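Side-chain contacts in glutathione S-transferase (Bombyx mori, PDB 4E8H), which probably conjugates glutathione to electrophilic compounds, as a homodimeric glutathione transferase with a thioredoxin-like and an all-helical domain: residues B[167-170]-B[171-174]; B[141-144]-B[145-149]; B[126-130]-B[131-135]; B[156-160]-B[161-165]. All blocks are in the same frame, centred on the assembly; numbering follows the deposited sequence.

How the contacts relate
All four contacts lie in the helical C-terminal domain, on two successive helices. Contacts 3 and 2 sit near the start and at the end of helix 130-146, their centres about 22 Å apart; contacts 4 and 1 follow in the same order on helix 160-174, about 15 Å apart between centres. L143 of contact 2 joins the two helices: its CD2 packs on I165 CG2 of contact 4 at 3.9 Å and on I169 CD1 of contact 1 at 4.1 Å. The bound glutathione is nearest contact 4, about 7 Å from the T164 side chain, and about 9 Å from that of N171 in contact 1. Contact 3 lies away from the ligand, at the surface.

Contact 1. Residues B[167-170]-B[171-174]; sequences VTIT and NIDA
N171, I172, D173 and A174 donate their backbone N-H groups to the carbonyls of V167, T168, I169 and T170 in regular i to i+4 alpha-helical succession. V167 and N171 extend alongside each other in the same direction, with V167 CG1 3.9 Å from N171 ND2. The amide of N171 sits back over the preceding turn because CG is anti to its own carbonyl carbon (chi1 -75°); its ND2 then gives a hydrogen bond of 3.0 Å to a water that itself donates to T168 OG1 at 2.9 Å. R19 of helix 16-27 holds the other end of this amide, binding N171 OD1 through NH2.

I169 and I172 run alongside each other and meet through their CD1 methyls at 4.1 Å. I172 carries CG1 in the crowded position between its backbone N and carbonyl carbon (chi1 68°), which brings CG1 to 3.4 Å from I169 O, while CG2 rests 3.4 Å from T168 O. Y118 and F179 cover this apolar side. A second water donates both to T170 O and to D173 OD2, at 2.9 and 3.1 Å, so T170 O serves this water as well as A174 N. T170 OG1 faces helix 201-213, with bonds to D205 and Y201 besides V166 O. The first water takes one N-H of ND2 and R19 grips OD1, so each end of this buried amide has a polar partner, which should fix its flip; the bond between R19 NH2 and N171 OD1 also ties helix 160-174 to helix 16-27, whereas the isoleucine side is held by apolar contact.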
loop_
_atom_site.group_PDB
_atom_site.type_symbol
_atom_site.label_atom_id
_atom_site.label_comp_id
_atom_site.label_asym_id
_atom_site.label_seq_id
_atom_site.Cartn_x
_atom_site.Cartn_y
_atom_site.Cartn_z
ATOM N N VAL B 167 9.155 -9.463 -8.408
ATOM C CA VAL B 167 8.419 -10.715 -8.219
ATOM C C VAL B 167 7.326 -10.861 -9.286
ATOM O O VAL B 167 7.177 -11.926 -9.891
ATOM C CB VAL B 167 7.812 -10.826 -6.791
ATOM C CG1 VAL B 167 6.912 -12.052 -6.677
ATOM C CG2 VAL B 167 8.916 -10.890 -5.741
ATOM N N THR B 168 6.591 -9.776 -9.520
ATOM C CA THR B 168 5.510 -9.743 -10.502
ATOM C C THR B 168 6.029 -9.918 -11.926
ATOM O O THR B 168 5.427 -10.633 -12.736
ATOM C CB THR B 168 4.692 -8.437 -10.366
ATOM O OG1 THR B 168 3.973 -8.466 -9.130
ATOM C CG2 THR B 168 3.696 -8.270 -11.511
ATOM N N ILE B 169 7.148 -9.266 -12.220
ATOM C CA ILE B 169 7.769 -9.358 -13.535
ATOM C C ILE B 169 8.331 -10.766 -13.745
ATOM O O ILE B 169 8.225 -11.317 -14.845
ATOM C CB ILE B 169 8.836 -8.245 -13.745
ATOM C CG1 ILE B 169 8.215 -6.850 -13.537
ATOM C CG2 ILE B 169 9.486 -8.347 -15.125
ATOM C CD1 ILE B 169 6.972 -6.546 -14.391
ATOM N N THR B 170 8.893 -11.352 -12.688
ATOM C CA THR B 170 9.332 -12.748 -12.727
ATOM C C THR B 170 8.156 -13.686 -13.027
ATOM O O THR B 170 8.280 -14.585 -13.864
ATOM C CB THR B 170 10.045 -13.174 -11.420
ATOM O OG1 THR B 170 11.182 -12.329 -11.196
ATOM C CG2 THR B 170 10.523 -14.627 -11.499
ATOM N N ASN B 171 7.020 -13.469 -12.363
ATOM C CA ASN B 171 5.841 -14.306 -12.590
ATOM C C ASN B 171 5.331 -14.257 -14.029
ATOM O O ASN B 171 5.130 -15.302 -14.649
ATOM C CB ASN B 171 4.714 -13.963 -11.613
ATOM C CG ASN B 171 4.968 -14.494 -10.215
ATOM O OD1 ASN B 171 5.599 -15.536 -10.031
ATOM N ND2 ASN B 171 4.469 -13.778 -9.218
ATOM N N ILE B 172 5.141 -13.050 -14.559
ATOM C CA ILE B 172 4.619 -12.896 -15.921
ATOM C C ILE B 172 5.582 -13.452 -16.978
ATOM O O ILE B 172 5.146 -13.990 -17.997
ATOM C CB ILE B 172 4.140 -11.445 -16.238
ATOM C CG1 ILE B 172 5.314 -10.454 -16.300
ATOM C CG2 ILE B 172 3.071 -11.004 -15.227
ATOM C CD1 ILE B 172 4.952 -9.090 -16.889
ATOM N N ASP B 173 6.883 -13.333 -16.717
ATOM C CA ASP B 173 7.902 -13.948 -17.562
ATOM C C ASP B 173 7.704 -15.468 -17.606
ATOM O O ASP B 173 7.659 -16.061 -18.689
ATOM C CB ASP B 173 9.304 -13.589 -17.061
ATOM C CG ASP B 173 10.404 -14.171 -17.928
ATOM O OD1 ASP B 173 10.476 -13.826 -19.127
ATOM O OD2 ASP B 173 11.208 -14.970 -17.401
ATOM N N ALA B 174 7.554 -16.080 -16.431
ATOM C CA ALA B 174 7.285 -17.516 -16.317
ATOM C C ALA B 174 5.963 -17.942 -16.969
ATOM O O ALA B 174 5.817 -19.095 -17.383
ATOM C CB ALA B 174 7.320 -17.947 -14.858
HETATM O O HOH W 1 3.122 -11.184 -8.747
HETATM O O HOH W 2 10.597 -16.213 -14.623
#

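Contact 2. Residues B[141-144]-B[145-149]; sequences GWLN and TFLDG
F146 folds its ring back against W142 on the last turn of helix 130-146, part of the all-helical domain of the glutathione transferase fold. With CG anti to its carbonyl carbon (chi1 -64°), the phenyl group swings toward the preceding turn, and W142 O comes to lie over one face, 3.1 Å above the ring plane and offset toward the rim. The same carbonyl oxygen accepts from F146 N at 2.8 Å, so one residue uses both its amide and its ring against W142. At the far end of the ring CZ touches W142 CB at 4.2 Å, while the indole itself leads off to helix 93-124 and to P54 of the second subunit. F105 meets the F146 ring edge-to-face, R102 makes a cation-pi contact with it, and W69 of the second subunit packs against it.

With alanine in place of F146, R102 and F105 would probably lose their aromatic partner and a gap would open beside W142 at the subunit interface.

Along the inner side, L147 follows L143, its CD1 4.2 Å from L143 CG; both reach V153, and L143 goes on to helix 160-174. The helix runs out here: L147 N gives a bond of 3.2 Å to L143 O and a weak one to N144 O. Across the helix from these leucines, T145 turns its hydroxyl back onto the chain, and T145 OG1 and T145 N reach G141 O from opposite faces of its carbonyl plane, each at 3.0 Å.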
loop_
_atom_site.group_PDB
_atom_site.type_symbol
_atom_site.label_atom_id
_atom_site.label_comp_id
_atom_site.label_asym_id
_atom_site.label_seq_id
_atom_site.Cartn_x
_atom_site.Cartn_y
_atom_site.Cartn_z
ATOM N N GLY B 141 2.845 -0.060 -18.812
ATOM C CA GLY B 141 3.227 1.175 -19.503
ATOM C C GLY B 141 3.681 2.248 -18.528
ATOM O O GLY B 141 4.683 2.929 -18.767
ATOM N N TRP B 142 2.940 2.391 -17.428
ATOM C CA TRP B 142 3.323 3.294 -16.344
ATOM C C TRP B 142 4.667 2.917 -15.712
ATOM O O TRP B 142 5.519 3.785 -15.509
ATOM C CB TRP B 142 2.238 3.358 -15.264
ATOM C CG TRP B 142 0.945 3.998 -15.698
ATOM C CD1 TRP B 142 0.780 4.969 -16.648
ATOM C CD2 TRP B 142 -0.361 3.733 -15.166
ATOM N NE1 TRP B 142 -0.548 5.309 -16.752
ATOM C CE2 TRP B 142 -1.269 4.570 -15.852
ATOM C CE3 TRP B 142 -0.852 2.865 -14.180
ATOM C CZ2 TRP B 142 -2.645 4.564 -15.585
ATOM C CZ3 TRP B 142 -2.219 2.860 -13.914
ATOM C CH2 TRP B 142 -3.098 3.705 -14.615
ATOM N N LEU B 143 4.855 1.633 -15.401
ATOM C CA LEU B 143 6.133 1.157 -14.858
ATOM C C LEU B 143 7.283 1.443 -15.821
ATOM O O LEU B 143 8.355 1.894 -15.403
ATOM C CB LEU B 143 6.078 -0.337 -14.516
ATOM C CG LEU B 143 7.357 -1.012 -13.993
ATOM C CD1 LEU B 143 7.853 -0.402 -12.678
ATOM C CD2 LEU B 143 7.134 -2.506 -13.835
ATOM N N ASN B 144 7.051 1.185 -17.108
ATOM C CA ASN B 144 8.033 1.506 -18.136
ATOM C C ASN B 144 8.394 2.994 -18.126
ATOM O O ASN B 144 9.563 3.355 -18.274
ATOM C CB ASN B 144 7.544 1.087 -19.524
ATOM C CG ASN B 144 8.658 1.087 -20.550
ATOM O OD1 ASN B 144 9.526 0.213 -20.541
ATOM N ND2 ASN B 144 8.645 2.073 -21.440
ATOM N N THR B 145 7.386 3.843 -17.938
ATOM C CA THR B 145 7.587 5.290 -17.841
ATOM C C THR B 145 8.349 5.676 -16.570
ATOM O O THR B 145 9.218 6.548 -16.614
ATOM C CB THR B 145 6.244 6.056 -17.945
ATOM O OG1 THR B 145 5.604 5.713 -19.179
ATOM C CG2 THR B 145 6.453 7.572 -17.903
ATOM N N PHE B 146 8.038 5.020 -15.449
ATOM C CA PHE B 146 8.744 5.279 -14.186
ATOM C C PHE B 146 10.244 5.054 -14.354
ATOM O O PHE B 146 11.056 5.718 -13.709
ATOM C CB PHE B 146 8.229 4.394 -13.037
ATOM C CG PHE B 146 6.784 4.631 -12.655
ATOM C CD1 PHE B 146 6.090 5.762 -13.083
ATOM C CD2 PHE B 146 6.129 3.721 -11.829
ATOM C CE1 PHE B 146 4.759 5.964 -12.720
ATOM C CE2 PHE B 146 4.804 3.918 -11.455
ATOM C CZ PHE B 146 4.117 5.041 -11.902
ATOM N N LEU B 147 10.595 4.117 -15.232
ATOM C CA LEU B 147 11.987 3.744 -15.466
ATOM C C LEU B 147 12.696 4.577 -16.543
ATOM O O LEU B 147 13.852 4.303 -16.878
ATOM C CB LEU B 147 12.083 2.243 -15.769
ATOM C CG LEU B 147 11.725 1.313 -14.606
ATOM C CD1 LEU B 147 11.318 -0.070 -15.092
ATOM C CD2 LEU B 147 12.860 1.232 -13.593
ATOM N N ASP B 148 12.015 5.596 -17.070
ATOM C CA ASP B 148 12.633 6.524 -18.021
ATOM C C ASP B 148 13.725 7.342 -17.334
ATOM O O ASP B 148 13.434 8.219 -16.514
ATOM C CB ASP B 148 11.588 7.453 -18.653
ATOM C CG ASP B 148 12.205 8.474 -19.600
ATOM O OD1 ASP B 148 12.584 8.092 -20.729
ATOM O OD2 ASP B 148 12.303 9.661 -19.219
ATOM N N GLY B 149 14.979 7.033 -17.658
ATOM C CA GLY B 149 16.125 7.788 -17.152
ATOM C C GLY B 149 16.565 7.465 -15.733
ATOM O O GLY B 149 17.310 8.234 -15.121
#

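Contact 3. Residues B[126-130]-B[131-135]; sequences EAYDQ and EKADK
D129, its CG anti to the backbone N (chi1 -176°), swings its carboxylate onto the first turn of helix 130-146, where OD1 accepts from E131 N at 3.0 Å. The bond is bent, N-H...O 137°, and the donor meets OD1 on the anti side, out of the carboxylate plane. OD2 faces the K132 chain, which passes across the aspartate with its CE 3.3 Å away. A bend at chi4 leaves K132 NZ 4.6 Å from D129 OD2, too far for a salt bridge, though the opposite charges probably still attract.

The Q130 chain likewise starts anti (chi1 -174°) and bends at chi2, returning its amide along the helix toward D134. There NE2 gives a short hydrogen bond of 2.6 Å to D134 OD1; the carboxylate oxygen lies in the amide plane, but the nitrogen approaches it from above the carboxylate plane, the two side chains crossing at about a right angle. On the other end of the amide, Q130 OE1 lies at the edge of the Y128 ring, in its plane and 3.1 Å from OH. Y128 also brings OH to 3.1 Å from A133 CB, obliquely to the ring, and both residues touch L117 of helix 93-124. With A133 N bonded to D129 O at 2.9 Å, the first turn is closed, and the whole is a helix N-cap, D129 capping the E131 N-H, which has no i-4 carbonyl within the helix.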
loop_
_atom_site.group_PDB
_atom_site.type_symbol
_atom_site.label_atom_id
_atom_site.label_comp_id
_atom_site.label_asym_id
_atom_site.label_seq_id
_atom_site.Cartn_x
_atom_site.Cartn_y
_atom_site.Cartn_z
ATOM N N GLU B 126 -10.437 -20.482 -15.829
ATOM C CA GLU B 126 -11.153 -19.550 -16.694
ATOM C C GLU B 126 -10.233 -19.039 -17.794
ATOM O O GLU B 126 -9.007 -19.076 -17.660
ATOM C CB GLU B 126 -11.713 -18.378 -15.885
ATOM C CG GLU B 126 -12.946 -18.721 -15.062
ATOM C CD GLU B 126 -13.398 -17.577 -14.171
ATOM O OE1 GLU B 126 -13.676 -17.832 -12.981
ATOM O OE2 GLU B 126 -13.472 -16.425 -14.654
ATOM N N ALA B 127 -10.835 -18.566 -18.882
ATOM C CA ALA B 127 -10.082 -18.067 -20.024
ATOM C C ALA B 127 -9.444 -16.712 -19.737
ATOM O O ALA B 127 -9.878 -15.975 -18.847
ATOM C CB ALA B 127 -10.977 -17.987 -21.252
ATOM N N TYR B 128 -8.400 -16.412 -20.499
ATOM C CA TYR B 128 -7.716 -15.128 -20.476
ATOM C C TYR B 128 -8.688 -14.020 -20.893
ATOM O O TYR B 128 -9.316 -14.096 -21.953
ATOM C CB TYR B 128 -6.505 -15.226 -21.411
ATOM C CG TYR B 128 -5.809 -13.941 -21.784
ATOM C CD1 TYR B 128 -4.659 -13.527 -21.112
ATOM C CD2 TYR B 128 -6.268 -13.165 -22.848
ATOM C CE1 TYR B 128 -4.002 -12.355 -21.473
ATOM C CE2 TYR B 128 -5.624 -11.993 -23.212
ATOM C CZ TYR B 128 -4.492 -11.595 -22.523
ATOM O OH TYR B 128 -3.850 -10.436 -22.890
ATOM N N ASP B 129 -8.818 -13.007 -20.041
ATOM C CA ASP B 129 -9.767 -11.918 -20.255
ATOM C C ASP B 129 -9.010 -10.658 -20.675
ATOM O O ASP B 129 -8.283 -10.065 -19.872
ATOM C CB ASP B 129 -10.580 -11.685 -18.974
ATOM C CG ASP B 129 -11.674 -10.635 -19.136
ATOM O OD1 ASP B 129 -11.630 -9.829 -20.089
ATOM O OD2 ASP B 129 -12.591 -10.615 -18.288
ATOM N N GLN B 130 -9.194 -10.260 -21.934
ATOM C CA GLN B 130 -8.470 -9.132 -22.533
ATOM C C GLN B 130 -8.786 -7.781 -21.882
ATOM O O GLN B 130 -7.952 -6.872 -21.895
ATOM C CB GLN B 130 -8.724 -9.077 -24.048
ATOM C CG GLN B 130 -7.899 -8.033 -24.807
ATOM C CD GLN B 130 -6.402 -8.203 -24.615
ATOM O OE1 GLN B 130 -5.828 -9.231 -24.977
ATOM N NE2 GLN B 130 -5.759 -7.186 -24.052
ATOM N N GLU B 131 -9.986 -7.657 -21.320
ATOM C CA GLU B 131 -10.376 -6.464 -20.574
ATOM C C GLU B 131 -9.487 -6.285 -19.345
ATOM O O GLU B 131 -8.990 -5.187 -19.079
ATOM C CB GLU B 131 -11.846 -6.558 -20.156
ATOM C CG GLU B 131 -12.447 -5.257 -19.644
ATOM C CD GLU B 131 -12.728 -4.250 -20.750
ATOM O OE1 GLU B 131 -12.827 -4.651 -21.931
ATOM O OE2 GLU B 131 -12.859 -3.050 -20.431
ATOM N N LYS B 132 -9.292 -7.377 -18.609
ATOM C CA LYS B 132 -8.446 -7.386 -17.418
ATOM C C LYS B 132 -6.974 -7.252 -17.801
ATOM O O LYS B 132 -6.202 -6.602 -17.092
ATOM C CB LYS B 132 -8.679 -8.660 -16.602
ATOM C CG LYS B 132 -10.081 -8.777 -16.018
ATOM C CD LYS B 132 -10.364 -10.190 -15.534
ATOM C CE LYS B 132 -11.808 -10.352 -15.084
ATOM N NZ LYS B 132 -12.089 -9.648 -13.801
ATOM N N ALA B 133 -6.599 -7.865 -18.922
ATOM C CA ALA B 133 -5.256 -7.717 -19.475
ATOM C C ALA B 133 -4.959 -6.259 -19.813
ATOM O O ALA B 133 -3.889 -5.753 -19.477
ATOM C CB ALA B 133 -5.083 -8.594 -20.696
ATOM N N ASP B 134 -5.914 -5.586 -20.459
ATOM C CA ASP B 134 -5.767 -4.169 -20.812
ATOM C C ASP B 134 -5.388 -3.309 -19.607
ATOM O O ASP B 134 -4.502 -2.457 -19.706
ATOM C CB ASP B 134 -7.045 -3.626 -21.460
ATOM C CG ASP B 134 -7.238 -4.111 -22.887
ATOM O OD1 ASP B 134 -6.326 -4.760 -23.441
ATOM O OD2 ASP B 134 -8.319 -3.844 -23.452
ATOM N N LYS B 135 -6.059 -3.540 -18.478
ATOM C CA LYS B 135 -5.755 -2.840 -17.227
ATOM C C LYS B 135 -4.333 -3.111 -16.751
ATOM O O LYS B 135 -3.624 -2.183 -16.358
ATOM C CB LYS B 135 -6.751 -3.214 -16.123
ATOM C CG LYS B 135 -8.210 -2.880 -16.431
ATOM C CD LYS B 135 -8.424 -1.404 -16.774
ATOM C CE LYS B 135 -8.558 -0.539 -15.529
ATOM N NZ LYS B 135 -9.270 0.756 -15.856
#

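Contact 4. Residues B[156-160]-B[161-165]; sequences ENMTV and ADITI
D162 reaches back to the residue that caps its helix: with CG anti to its carbonyl carbon (chi1 -60°), D162 OD2 accepts from T159 N at 2.8 Å through its anti lone pair. In return T159 OG1 takes A161 N in a weak bond of 3.4 Å, completing a capping box, and the A161 methyl settles beside the same hydroxyl, CB 3.5 Å from T159 OG1. V160, between them, turns its side chain outward to V79 and T24, while V160 O accepts from T164 N at 3.1 Å. A water donates to D162 OD2 at 2.6 Å and to N157 O, and accepts from T159 OG1. D162 OD1 is bound by V153 N and W188 NE1; losing this buried carboxylate to an alanine is likely to leave T159 N, V153 N and W188 NE1 without their acceptor.

Around the cap M158 CE meets I163 CD1 at 4.2 Å, the two side chains crossing at about a right angle: a hydrophobic staple, which with the capping box is a known feature of this helix in glutathione transferases. The start of helix 160-174 is thus wedged between helices 16-27 and 71-82 of the thioredoxin-like domain and helix 93-124.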
loop_
_atom_site.group_PDB
_atom_site.type_symbol
_atom_site.label_atom_id
_atom_site.label_comp_id
_atom_site.label_asym_id
_atom_site.label_seq_id
_atom_site.Cartn_x
_atom_site.Cartn_y
_atom_site.Cartn_z
ATOM N N GLU B 156 18.691 5.961 -8.472
ATOM C CA GLU B 156 20.000 5.431 -8.875
ATOM C C GLU B 156 20.354 4.076 -8.266
ATOM O O GLU B 156 21.148 3.325 -8.836
ATOM C CB GLU B 156 21.113 6.446 -8.574
ATOM C CG GLU B 156 21.092 7.694 -9.460
ATOM C CD GLU B 156 21.144 7.374 -10.948
ATOM O OE1 GLU B 156 22.023 6.589 -11.369
ATOM O OE2 GLU B 156 20.306 7.916 -11.699
ATOM N N ASN B 157 19.766 3.768 -7.114
ATOM C CA ASN B 157 20.088 2.541 -6.393
ATOM C C ASN B 157 18.878 1.625 -6.235
ATOM O O ASN B 157 17.741 2.098 -6.188
ATOM C CB ASN B 157 20.682 2.883 -5.024
ATOM C CG ASN B 157 21.885 3.807 -5.123
ATOM O OD1 ASN B 157 22.897 3.466 -5.737
ATOM N ND2 ASN B 157 21.779 4.984 -4.515
ATOM N N MET B 158 19.128 0.317 -6.159
ATOM C CA MET B 158 18.068 -0.666 -5.922
ATOM C C MET B 158 17.458 -0.474 -4.531
ATOM O O MET B 158 18.175 -0.201 -3.564
ATOM C CB MET B 158 18.603 -2.095 -6.082
ATOM C CG MET B 158 17.520 -3.176 -6.124
ATOM S SD MET B 158 18.153 -4.867 -6.167
ATOM C CE MET B 158 18.722 -5.075 -4.479
ATOM N N THR B 159 16.134 -0.596 -4.444
ATOM C CA THR B 159 15.413 -0.448 -3.177
ATOM C C THR B 159 14.441 -1.611 -2.965
ATOM O O THR B 159 14.315 -2.484 -3.829
ATOM C CB THR B 159 14.649 0.904 -3.101
ATOM O OG1 THR B 159 13.677 0.977 -4.152
ATOM C CG2 THR B 159 15.610 2.086 -3.210
ATOM N N VAL B 160 13.763 -1.624 -1.817
ATOM C CA VAL B 160 12.724 -2.627 -1.546
ATOM C C VAL B 160 11.624 -2.600 -2.611
ATOM O O VAL B 160 10.995 -3.626 -2.886
ATOM C CB VAL B 160 12.104 -2.485 -0.125
ATOM C CG1 VAL B 160 13.122 -2.858 0.945
ATOM C CG2 VAL B 160 11.554 -1.073 0.110
ATOM N N ALA B 161 11.411 -1.428 -3.212
ATOM C CA ALA B 161 10.434 -1.266 -4.284
ATOM C C ALA B 161 10.769 -2.124 -5.509
ATOM O O ALA B 161 9.880 -2.769 -6.065
ATOM C CB ALA B 161 10.287 0.200 -4.662
ATOM N N ASP B 162 12.042 -2.141 -5.914
ATOM C CA ASP B 162 12.505 -3.018 -7.002
ATOM C C ASP B 162 12.297 -4.493 -6.676
ATOM O O ASP B 162 11.911 -5.273 -7.546
ATOM C CB ASP B 162 13.989 -2.796 -7.301
ATOM C CG ASP B 162 14.293 -1.382 -7.727
ATOM O OD1 ASP B 162 14.061 -1.047 -8.907
ATOM O OD2 ASP B 162 14.774 -0.605 -6.878
ATOM N N ILE B 163 12.563 -4.863 -5.426
ATOM C CA ILE B 163 12.481 -6.257 -4.989
ATOM C C ILE B 163 11.048 -6.807 -5.062
ATOM O O ILE B 163 10.841 -7.914 -5.563
ATOM C CB ILE B 163 13.127 -6.470 -3.582
ATOM C CG1 ILE B 163 14.608 -6.056 -3.604
ATOM C CG2 ILE B 163 12.970 -7.925 -3.120
ATOM C CD1 ILE B 163 15.340 -6.191 -2.263
ATOM N N THR B 164 10.061 -6.044 -4.592
ATOM C CA THR B 164 8.667 -6.513 -4.640
ATOM C C THR B 164 8.061 -6.475 -6.051
ATOM O O THR B 164 7.319 -7.382 -6.437
ATOM C CB THR B 164 7.744 -5.806 -3.602
ATOM O OG1 THR B 164 6.400 -6.284 -3.749
ATOM C CG2 THR B 164 7.770 -4.290 -3.766
ATOM N N ILE B 165 8.396 -5.432 -6.810
ATOM C CA ILE B 165 7.943 -5.294 -8.194
ATOM C C ILE B 165 8.511 -6.418 -9.079
ATOM O O ILE B 165 7.790 -6.975 -9.913
ATOM C CB ILE B 165 8.248 -3.871 -8.759
ATOM C CG1 ILE B 165 7.308 -2.840 -8.115
ATOM C CG2 ILE B 165 8.120 -3.837 -10.285
ATOM C CD1 ILE B 165 7.710 -1.380 -8.315
HETATM O O HOH W 3 14.792 1.969 -6.606
#